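Local coordinates for protein transcriptional regulator KdgR (Pseudomonas aeruginosa, PDB 5Y6I) that probably binds DNA as an IclR-family transcription factor, with a helix-turn-helix domain joined to a GAF-like C-terminal domain, at residues C112-V124 with G141-F155. Sequence-based numbering, arbitrary orientation.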
loop_
_atom_site.group_PDB
_atom_site.type_symbol
_atom_site.label_atom_id
_atom_site.label_comp_id
_atom_site.label_asym_id
_atom_site.label_seq_id
_atom_site.Cartn_x
_atom_site.Cartn_y
_atom_site.Cartn_z
ATOM N N CYS A 112 -20.694 -16.305 3.443
ATOM C CA CYS A 112 -19.361 -15.730 3.616
ATOM C C CYS A 112 -19.483 -14.216 3.707
ATOM O O CYS A 112 -20.358 -13.621 3.065
ATOM C CB CYS A 112 -18.420 -16.085 2.462
ATOM S SG CYS A 112 -18.426 -17.841 2.021
ATOM N N PHE A 113 -18.621 -13.598 4.517
ATOM C CA PHE A 113 -18.655 -12.149 4.681
ATOM C C PHE A 113 -17.244 -11.569 4.752
ATOM O O PHE A 113 -16.266 -12.266 5.051
ATOM C CB PHE A 113 -19.478 -11.722 5.917
ATOM C CG PHE A 113 -19.014 -12.310 7.245
ATOM C CD1 PHE A 113 -18.251 -11.556 8.130
ATOM C CD2 PHE A 113 -19.440 -13.571 7.653
ATOM C CE1 PHE A 113 -17.872 -12.088 9.381
ATOM C CE2 PHE A 113 -19.071 -14.105 8.890
ATOM C CZ PHE A 113 -18.288 -13.371 9.752
ATOM N N LEU A 114 -17.150 -10.283 4.428
ATOM C CA LEU A 114 -15.902 -9.537 4.530
ATOM C C LEU A 114 -16.055 -8.474 5.610
ATOM O O LEU A 114 -17.057 -7.747 5.643
ATOM C CB LEU A 114 -15.525 -8.890 3.197
ATOM C CG LEU A 114 -14.079 -8.386 3.064
ATOM C CD1 LEU A 114 -13.104 -9.551 2.914
ATOM C CD2 LEU A 114 -13.960 -7.453 1.876
ATOM N N ALA A 115 -15.075 -8.411 6.503
ATOM C CA ALA A 115 -15.022 -7.397 7.538
ATOM C C ALA A 115 -13.702 -6.655 7.446
ATOM O O ALA A 115 -12.674 -7.233 7.078
ATOM C CB ALA A 115 -15.169 -8.004 8.924
ATOM N N VAL A 116 -13.749 -5.363 7.774
ATOM C CA VAL A 116 -12.566 -4.520 7.910
ATOM C C VAL A 116 -12.553 -3.934 9.316
ATOM O O VAL A 116 -13.522 -4.041 10.064
ATOM C CB VAL A 116 -12.526 -3.393 6.865
ATOM C CG1 VAL A 116 -12.653 -3.970 5.426
ATOM C CG2 VAL A 116 -13.632 -2.366 7.177
ATOM N N TRP A 117 -11.441 -3.293 9.662
ATOM C CA TRP A 117 -11.227 -2.775 11.012
ATOM C C TRP A 117 -11.614 -1.301 11.069
ATOM O O TRP A 117 -11.025 -0.467 10.372
ATOM C CB TRP A 117 -9.776 -2.987 11.443
ATOM C CG TRP A 117 -9.464 -2.550 12.828
ATOM C CD1 TRP A 117 -8.838 -1.385 13.217
ATOM C CD2 TRP A 117 -9.809 -3.236 14.035
ATOM N NE1 TRP A 117 -8.731 -1.339 14.585
ATOM C CE2 TRP A 117 -9.322 -2.458 15.114
ATOM C CE3 TRP A 117 -10.444 -4.445 14.310
ATOM C CZ2 TRP A 117 -9.467 -2.851 16.444
ATOM C CZ3 TRP A 117 -10.588 -4.835 15.636
ATOM C CH2 TRP A 117 -10.110 -4.036 16.684
ATOM N N GLY A 118 -12.619 -0.985 11.886
ATOM C CA GLY A 118 -13.116 0.361 12.015
ATOM C C GLY A 118 -12.973 0.851 13.441
ATOM O O GLY A 118 -12.510 0.136 14.328
ATOM N N ASN A 119 -13.404 2.075 13.686
ATOM C CA ASN A 119 -13.309 2.637 15.019
ATOM C C ASN A 119 -13.915 1.793 16.139
ATOM O O ASN A 119 -13.671 2.067 17.299
ATOM C CB ASN A 119 -13.912 4.019 15.054
ATOM C CG ASN A 119 -15.346 4.014 14.668
ATOM O OD1 ASN A 119 -15.871 2.995 14.270
ATOM N ND2 ASN A 119 -15.989 5.152 14.781
ATOM N N ARG A 120 -14.708 0.786 15.818
ATOM C CA ARG A 120 -15.270 -0.056 16.856
ATOM C C ARG A 120 -14.895 -1.486 16.701
ATOM O O ARG A 120 -15.487 -2.328 17.336
ATOM C CB ARG A 120 -16.782 0.019 16.896
ATOM C CG ARG A 120 -17.344 1.412 17.047
ATOM C CD ARG A 120 -17.187 1.954 18.451
ATOM N NE ARG A 120 -17.399 3.398 18.481
ATOM C CZ ARG A 120 -16.521 4.276 18.952
ATOM N NH1 ARG A 120 -15.365 3.859 19.440
ATOM N NH2 ARG A 120 -16.796 5.571 18.931
ATOM N N GLY A 121 -13.925 -1.783 15.858
ATOM C CA GLY A 121 -13.508 -3.151 15.679
ATOM C C GLY A 121 -14.037 -3.770 14.420
ATOM O O GLY A 121 -14.366 -3.092 13.482
ATOM N N ALA A 122 -14.136 -5.079 14.419
ATOM C CA ALA A 122 -14.600 -5.793 13.260
ATOM C C ALA A 122 -15.926 -5.261 12.824
ATOM O O ALA A 122 -16.862 -5.198 13.577
ATOM C CB ALA A 122 -14.697 -7.260 13.549
ATOM N N THR A 123 -15.984 -4.853 11.580
ATOM C CA THR A 123 -17.198 -4.287 11.019
ATOM C C THR A 123 -17.487 -5.002 9.707
ATOM O O THR A 123 -16.646 -4.993 8.798
ATOM C CB THR A 123 -17.032 -2.785 10.801
ATOM O OG1 THR A 123 -16.587 -2.183 12.015
ATOM C CG2 THR A 123 -18.330 -2.161 10.405
ATOM N N VAL A 124 -18.654 -5.639 9.619
ATOM C CA VAL A 124 -19.028 -6.389 8.425
ATOM C C VAL A 124 -19.496 -5.406 7.357
ATOM O O VAL A 124 -20.451 -4.653 7.570
ATOM C CB VAL A 124 -20.110 -7.427 8.745
ATOM C CG1 VAL A 124 -20.605 -8.124 7.465
ATOM C CG2 VAL A 124 -19.588 -8.433 9.788
ATOM N N GLY A 141 -22.856 -3.946 8.035
ATOM C CA GLY A 141 -23.007 -3.001 9.119
ATOM C C GLY A 141 -22.952 -3.610 10.504
ATOM O O GLY A 141 -22.949 -2.865 11.490
ATOM N N SER A 142 -22.913 -4.932 10.618
ATOM C CA SER A 142 -22.780 -5.544 11.928
ATOM C C SER A 142 -21.359 -5.364 12.421
ATOM O O SER A 142 -20.407 -5.471 11.646
ATOM C CB SER A 142 -23.135 -7.030 11.871
ATOM O OG SER A 142 -24.552 -7.228 11.905
ATOM N N VAL A 143 -21.226 -5.037 13.702
ATOM C CA VAL A 143 -19.941 -4.993 14.396
ATOM C C VAL A 143 -19.869 -6.225 15.291
ATOM O O VAL A 143 -20.754 -6.436 16.122
ATOM C CB VAL A 143 -19.777 -3.710 15.232
ATOM C CG1 VAL A 143 -18.414 -3.691 15.898
ATOM C CG2 VAL A 143 -19.976 -2.471 14.365
ATOM N N LEU A 144 -18.810 -7.044 15.127
ATOM C CA LEU A 144 -18.675 -8.285 15.881
ATOM C C LEU A 144 -17.756 -8.082 17.089
ATOM O O LEU A 144 -16.990 -7.113 17.145
ATOM C CB LEU A 144 -18.136 -9.389 14.961
ATOM C CG LEU A 144 -18.719 -9.478 13.541
ATOM C CD1 LEU A 144 -18.014 -10.516 12.701
ATOM C CD2 LEU A 144 -20.211 -9.786 13.610
ATOM N N PRO A 145 -17.797 -8.966 18.087
ATOM C CA PRO A 145 -16.957 -8.754 19.272
ATOM C C PRO A 145 -15.503 -9.074 18.983
ATOM O O PRO A 145 -15.188 -9.866 18.091
ATOM C CB PRO A 145 -17.543 -9.720 20.309
ATOM C CG PRO A 145 -18.137 -10.822 19.512
ATOM C CD PRO A 145 -18.607 -10.195 18.204
ATOM N N LEU A 146 -14.604 -8.443 19.751
ATOM C CA LEU A 146 -13.185 -8.685 19.512
ATOM C C LEU A 146 -12.790 -10.096 19.927
ATOM O O LEU A 146 -12.081 -10.785 19.188
ATOM C CB LEU A 146 -12.313 -7.659 20.245
ATOM C CG LEU A 146 -10.823 -7.741 19.900
ATOM C CD1 LEU A 146 -10.459 -6.935 18.668
ATOM C CD2 LEU A 146 -9.979 -7.319 21.042
ATOM N N LEU A 147 -13.237 -10.548 21.094
ATOM C CA LEU A 147 -12.861 -11.865 21.581
ATOM C C LEU A 147 -13.951 -12.916 21.472
ATOM O O LEU A 147 -13.676 -14.082 21.771
ATOM C CB LEU A 147 -12.399 -11.799 23.034
ATOM C CG LEU A 147 -11.163 -10.952 23.277
ATOM C CD1 LEU A 147 -11.565 -9.633 23.905
ATOM C CD2 LEU A 147 -10.218 -11.730 24.153
ATOM N N GLY A 148 -15.163 -12.549 21.055
ATOM C CA GLY A 148 -16.267 -13.486 21.025
ATOM C C GLY A 148 -16.588 -14.032 19.651
ATOM O O GLY A 148 -17.398 -14.958 19.541
ATOM N N SER A 149 -15.964 -13.486 18.600
ATOM C CA SER A 149 -16.200 -13.931 17.232
ATOM C C SER A 149 -14.902 -14.396 16.581
ATOM O O SER A 149 -13.806 -14.086 17.045
ATOM C CB SER A 149 -16.840 -12.821 16.381
ATOM O OG SER A 149 -16.045 -11.655 16.362
ATOM N N SER A 150 -15.036 -15.149 15.486
ATOM C CA SER A 150 -13.857 -15.627 14.767
ATOM C C SER A 150 -13.221 -14.506 13.967
ATOM O O SER A 150 -12.000 -14.470 13.792
ATOM C CB SER A 150 -14.242 -16.778 13.843
ATOM O OG SER A 150 -15.321 -16.397 13.001
ATOM N N THR A 151 -14.047 -13.594 13.467
ATOM C CA THR A 151 -13.563 -12.406 12.788
ATOM C C THR A 151 -12.754 -11.521 13.732
ATOM O O THR A 151 -11.714 -10.964 13.350
ATOM C CB THR A 151 -14.768 -11.653 12.235
ATOM O OG1 THR A 151 -15.621 -12.570 11.528
ATOM C CG2 THR A 151 -14.345 -10.565 11.317
ATOM N N GLY A 152 -13.217 -11.378 14.974
ATOM C CA GLY A 152 -12.509 -10.547 15.927
ATOM C C GLY A 152 -11.205 -11.161 16.380
ATOM O O GLY A 152 -10.249 -10.439 16.689
ATOM N N LEU A 153 -11.134 -12.495 16.418
ATOM C CA LEU A 153 -9.901 -13.138 16.867
ATOM C C LEU A 153 -8.796 -13.024 15.822
ATOM O O LEU A 153 -7.630 -12.811 16.174
ATOM C CB LEU A 153 -10.155 -14.602 17.235
ATOM C CG LEU A 153 -11.083 -14.838 18.434
ATOM C CD1 LEU A 153 -10.729 -16.109 19.194
ATOM C CD2 LEU A 153 -11.042 -13.666 19.377
ATOM N N VAL A 154 -9.131 -13.158 14.536
ATOM C CA VAL A 154 -8.102 -12.999 13.512
ATOM C C VAL A 154 -7.529 -11.589 13.561
ATOM O O VAL A 154 -6.309 -11.401 13.571
ATOM C CB VAL A 154 -8.645 -13.332 12.113
ATOM C CG1 VAL A 154 -7.523 -13.054 11.059
ATOM C CG2 VAL A 154 -9.134 -14.776 12.048
ATOM N N PHE A 155 -8.398 -10.579 13.620
ATOM C CA PHE A 155 -7.937 -9.210 13.832
ATOM C C PHE A 155 -6.958 -9.127 15.013
ATOM O O PHE A 155 -5.801 -8.721 14.851
ATOM C CB PHE A 155 -9.147 -8.283 14.037
ATOM C CG PHE A 155 -9.833 -7.845 12.737
ATOM C CD1 PHE A 155 -9.112 -7.263 11.710
ATOM C CD2 PHE A 155 -11.202 -8.017 12.555
ATOM C CE1 PHE A 155 -9.735 -6.850 10.532
ATOM C CE2 PHE A 155 -11.836 -7.615 11.368
ATOM C CZ PHE A 155 -11.092 -7.025 10.361
#
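Phe-155 packs against Trp-117, Ala-122 and the backbone of Ala-115 and Val-116, on the hairpin of strands 111-118 and 121-128. Its CB sits beside CE3 and CZ3 of Trp-117. With CG turned anti to its own carbonyl carbon (chi1 -81°), the ring is directed at the sheet, and Trp-117 CE3 stands over one face, 3.8 Å from Phe-155 CG and also near CD1. CE1 turns to CB and the backbone N of Trp-117. CD2 and CE2 meet the methyl of Ala-122, CE2 at 3.6 Å from Ala-122 CB; alanine's single methyl lets the flat ring pack closely against the strand. The tip, CZ, reaches the backbone of Ala-115 and Val-116. The Trp-117 and Phe-155 rings are inclined at 54°, and Leu-146 CD1 meets the indole edge 3.5 Å from Trp-117 CH2.

One helical turn earlier, Thr-151 suits two neighbours: its methyl CG2 lies 3.6 Å from Ala-115 CB, while OG1 faces the Phe-113 ring edge. Leu-144 CD1 lies 3.7 Å from Phe-113 CE1 and also meets Val-124 CG2.

Residues 141-144 run along the hairpin's outer strand: Val-124 N donates to Ser-142 O (2.7 Å) in an almost straight bond, and Leu-144 N to Ala-122 O (3.1 Å). Ser-149 is the N-cap of helix 150-158; its hydroxyl accepts from Gly-152 N and donates to Pro-145 O, tying incoming loop to first turn. A helix packed on a central antiparallel sheet of order 2-1-5-4-3 is characteristic of the GAF-like IclR C-terminal domain.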